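PDB 5ZKA: N-acetylneuraminate lyase from Fusobacterium nucleatum subsp. nucleatum ATCC 25586, which belongs to the dihydrodipicolinate synthetase family of TIM-barrel proteins. Local coordinates for residues I21-Y29 with L40-I48. Numbering follows the deposited sequence.
Sequences IYSALMVPY and LREIIRYNI
Leu-25 pushes its two methyl groups into the face of helix 37-49, where the first strand of the TIM barrel, with the loop that leaves it, meets the helix of the first beta-alpha-beta unit. Its branched end suits a place between helical turns: CD1 lies 3.8 Å from Ile-43 CG2, while CD2 rests 3.7 Å from Ile-44 CG1 and also meets CD1 of Leu-40, whose side chain crosses it at about a right angle. With CG of Leu-25 anti to the backbone N (chi1 -175°), the side chain swings in toward the helix. Farther along the loop, the compact ring of Pro-28 sits over the backbone of Leu-40, and the end of Ile-43 reaches up to the ring, its CD1 lying 3.5 Å from Pro-28 CD. Between these contacts the carbonyl oxygen of Met-26 is buried against Leu-40 and Ile-43 methyls without a polar partner. Behind Leu-40, Ile-79 of helix 70-84 continues the apolar layer; Val-277 touches Ile-43.

Toward the strand, Ser-23 is small enough to let the helix approach, and its OG donates to Asn-47 OD1 across 2.6 Å, from 36° above the carbonyl plane. An amide suits position 47 because it can accept and donate at once: Asn-47 ND2 turns back to Ile-43 O, 3.0 Å away, reaching that oxygen from the face opposite Asn-47 N.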
loop_
_atom_site.group_PDB
_atom_site.type_symbol
_atom_site.label_atom_id
_atom_site.label_comp_id
_atom_site.label_asym_id
_atom_site.label_seq_id
_atom_site.Cartn_x
_atom_site.Cartn_y
_atom_site.Cartn_z
ATOM N N ILE A 21 4.511 -18.548 6.311
ATOM C CA ILE A 21 3.538 -18.509 5.223
ATOM C C ILE A 21 2.441 -19.536 5.493
ATOM O O ILE A 21 2.725 -20.730 5.622
ATOM C CB ILE A 21 4.221 -18.790 3.876
ATOM C CG1 ILE A 21 5.390 -17.825 3.648
ATOM C CG2 ILE A 21 3.219 -18.745 2.746
ATOM C CD1 ILE A 21 4.974 -16.387 3.496
ATOM N N TYR A 22 1.193 -19.071 5.571
ATOM C CA TYR A 22 0.019 -19.919 5.795
ATOM C C TYR A 22 -0.848 -19.953 4.542
ATOM O O TYR A 22 -1.238 -18.899 4.031
ATOM C CB TYR A 22 -0.851 -19.384 6.941
ATOM C CG TYR A 22 -0.285 -19.514 8.333
ATOM C CD1 TYR A 22 0.848 -18.808 8.708
ATOM C CD2 TYR A 22 -0.924 -20.297 9.293
ATOM C CE1 TYR A 22 1.367 -18.912 9.982
ATOM C CE2 TYR A 22 -0.419 -20.402 10.578
ATOM C CZ TYR A 22 0.722 -19.697 10.916
ATOM O OH TYR A 22 1.242 -19.784 12.177
ATOM N N SER A 23 -1.202 -21.150 4.077
ATOM C CA SER A 23 -2.240 -21.244 3.058
ATOM C C SER A 23 -3.608 -21.116 3.711
ATOM O O SER A 23 -3.895 -21.798 4.699
ATOM C CB SER A 23 -2.165 -22.580 2.317
ATOM O OG SER A 23 -1.098 -22.587 1.379
ATOM N N ALA A 24 -4.457 -20.259 3.152
ATOM C CA ALA A 24 -5.872 -20.271 3.501
ATOM C C ALA A 24 -6.466 -21.466 2.788
ATOM O O ALA A 24 -6.660 -21.452 1.566
ATOM C CB ALA A 24 -6.556 -18.967 3.100
ATOM N N LEU A 25 -6.698 -22.524 3.556
ATOM C CA LEU A 25 -6.975 -23.834 3.000
ATOM C C LEU A 25 -8.261 -23.834 2.183
ATOM O O LEU A 25 -9.329 -23.463 2.674
ATOM C CB LEU A 25 -7.060 -24.847 4.139
ATOM C CG LEU A 25 -7.241 -26.304 3.729
ATOM C CD1 LEU A 25 -5.986 -26.779 3.004
ATOM C CD2 LEU A 25 -7.523 -27.160 4.958
ATOM N N MET A 26 -8.159 -24.264 0.931
ATOM C CA MET A 26 -9.348 -24.456 0.117
ATOM C C MET A 26 -9.985 -25.804 0.415
ATOM O O MET A 26 -9.314 -26.761 0.820
ATOM C CB MET A 26 -9.002 -24.371 -1.363
ATOM C CG MET A 26 -8.333 -23.061 -1.716
ATOM S SD MET A 26 -8.881 -22.423 -3.295
ATOM C CE MET A 26 -10.627 -22.158 -3.025
ATOM N N VAL A 27 -11.292 -25.881 0.195
ATOM C CA VAL A 27 -12.085 -27.055 0.537
ATOM C C VAL A 27 -12.781 -27.536 -0.724
ATOM O O VAL A 27 -13.416 -26.734 -1.413
ATOM C CB VAL A 27 -13.118 -26.766 1.641
ATOM C CG1 VAL A 27 -13.970 -28.021 1.903
ATOM C CG2 VAL A 27 -12.403 -26.323 2.903
ATOM N N PRO A 28 -12.671 -28.823 -1.080
ATOM C CA PRO A 28 -13.392 -29.325 -2.249
ATOM C C PRO A 28 -14.784 -29.797 -1.876
ATOM O O PRO A 28 -14.970 -30.574 -0.928
ATOM C CB PRO A 28 -12.505 -30.477 -2.741
ATOM C CG PRO A 28 -11.848 -30.991 -1.506
ATOM C CD PRO A 28 -11.712 -29.809 -0.551
ATOM N N TYR A 29 -15.771 -29.321 -2.622
ATOM C CA TYR A 29 -17.168 -29.641 -2.385
ATOM C C TYR A 29 -17.702 -30.470 -3.541
ATOM O O TYR A 29 -17.256 -30.326 -4.681
ATOM C CB TYR A 29 -18.006 -28.363 -2.214
ATOM C CG TYR A 29 -17.562 -27.531 -1.035
ATOM C CD1 TYR A 29 -17.976 -27.847 0.260
ATOM C CD2 TYR A 29 -16.710 -26.442 -1.208
ATOM C CE1 TYR A 29 -17.552 -27.093 1.359
ATOM C CE2 TYR A 29 -16.284 -25.675 -0.120
ATOM C CZ TYR A 29 -16.710 -26.006 1.158
ATOM O OH TYR A 29 -16.280 -25.253 2.227
ATOM N N LEU A 40 -10.163 -33.164 0.268
ATOM C CA LEU A 40 -9.675 -32.235 1.287
ATOM C C LEU A 40 -8.349 -32.708 1.862
ATOM O O LEU A 40 -7.428 -31.911 2.054
ATOM C CB LEU A 40 -10.710 -32.066 2.405
ATOM C CG LEU A 40 -10.293 -31.160 3.569
ATOM C CD1 LEU A 40 -9.859 -29.752 3.078
ATOM C CD2 LEU A 40 -11.415 -31.041 4.621
ATOM N N ARG A 41 -8.234 -34.005 2.149
ATOM C CA ARG A 41 -6.946 -34.539 2.577
ATOM C C ARG A 41 -5.878 -34.349 1.501
ATOM O O ARG A 41 -4.716 -34.066 1.818
ATOM C CB ARG A 41 -7.098 -36.013 2.954
ATOM C CG ARG A 41 -8.062 -36.197 4.137
ATOM C CD ARG A 41 -8.122 -37.640 4.623
ATOM N NE ARG A 41 -9.074 -37.760 5.725
ATOM C CZ ARG A 41 -8.749 -37.709 7.013
ATOM N NH1 ARG A 41 -7.483 -37.559 7.376
ATOM N NH2 ARG A 41 -9.696 -37.810 7.940
ATOM N N GLU A 42 -6.250 -34.488 0.222
ATOM C CA GLU A 42 -5.276 -34.294 -0.852
ATOM C C GLU A 42 -4.797 -32.849 -0.914
ATOM O O GLU A 42 -3.618 -32.590 -1.188
ATOM C CB GLU A 42 -5.876 -34.705 -2.196
ATOM C CG GLU A 42 -6.117 -36.216 -2.324
ATOM C CD GLU A 42 -6.593 -36.610 -3.705
ATOM O OE1 GLU A 42 -6.629 -35.731 -4.594
ATOM O OE2 GLU A 42 -6.952 -37.795 -3.898
ATOM N N ILE A 43 -5.699 -31.894 -0.687
ATOM C CA ILE A 43 -5.292 -30.492 -0.709
ATOM C C ILE A 43 -4.376 -30.188 0.467
ATOM O O ILE A 43 -3.377 -29.470 0.333
ATOM C CB ILE A 43 -6.528 -29.577 -0.709
ATOM C CG1 ILE A 43 -7.339 -29.755 -1.992
ATOM C CG2 ILE A 43 -6.109 -28.115 -0.538
ATOM C CD1 ILE A 43 -8.631 -28.909 -2.005
ATOM N N ILE A 44 -4.712 -30.714 1.643
ATOM C CA ILE A 44 -3.860 -30.553 2.816
ATOM C C ILE A 44 -2.476 -31.140 2.557
ATOM O O ILE A 44 -1.453 -30.501 2.834
ATOM C CB ILE A 44 -4.522 -31.205 4.046
ATOM C CG1 ILE A 44 -5.772 -30.420 4.453
ATOM C CG2 ILE A 44 -3.540 -31.281 5.200
ATOM C CD1 ILE A 44 -6.725 -31.204 5.353
ATOM N N ARG A 45 -2.424 -32.379 2.048
ATOM C CA ARG A 45 -1.133 -33.005 1.772
ATOM C C ARG A 45 -0.321 -32.192 0.766
ATOM O O ARG A 45 0.891 -32.021 0.931
ATOM C CB ARG A 45 -1.333 -34.439 1.269
ATOM C CG ARG A 45 -1.813 -35.412 2.338
ATOM C CD ARG A 45 -0.674 -36.255 2.943
ATOM N NE ARG A 45 0.375 -35.438 3.563
ATOM C CZ ARG A 45 0.312 -34.929 4.791
ATOM N NH1 ARG A 45 -0.758 -35.134 5.549
ATOM N NH2 ARG A 45 1.315 -34.196 5.263
ATOM N N TYR A 46 -0.972 -31.666 -0.276
ATOM C CA TYR A 46 -0.255 -30.845 -1.250
ATOM C C TYR A 46 0.354 -29.609 -0.593
ATOM O O TYR A 46 1.519 -29.277 -0.837
ATOM C CB TYR A 46 -1.200 -30.441 -2.382
ATOM C CG TYR A 46 -0.521 -29.786 -3.562
ATOM C CD1 TYR A 46 0.164 -30.546 -4.502
ATOM C CD2 TYR A 46 -0.591 -28.413 -3.754
ATOM C CE1 TYR A 46 0.783 -29.945 -5.592
ATOM C CE2 TYR A 46 0.018 -27.811 -4.829
ATOM C CZ TYR A 46 0.707 -28.581 -5.747
ATOM O OH TYR A 46 1.308 -27.967 -6.824
ATOM N N ASN A 47 -0.413 -28.920 0.258
ATOM C CA ASN A 47 0.107 -27.724 0.918
ATOM C C ASN A 47 1.303 -28.043 1.810
ATOM O O ASN A 47 2.315 -27.329 1.796
ATOM C CB ASN A 47 -0.999 -27.056 1.733
ATOM C CG ASN A 47 -1.811 -26.103 0.906
ATOM O OD1 ASN A 47 -1.354 -25.005 0.593
ATOM N ND2 ASN A 47 -3.014 -26.518 0.526
ATOM N N ILE A 48 1.200 -29.098 2.615
ATOM C CA ILE A 48 2.270 -29.398 3.559
ATOM C C ILE A 48 3.486 -29.964 2.830
ATOM O O ILE A 48 4.628 -29.561 3.085
ATOM C CB ILE A 48 1.769 -30.368 4.642
ATOM C CG1 ILE A 48 0.639 -29.734 5.458
ATOM C CG2 ILE A 48 2.922 -30.806 5.536
ATOM C CD1 ILE A 48 -0.097 -30.755 6.350
#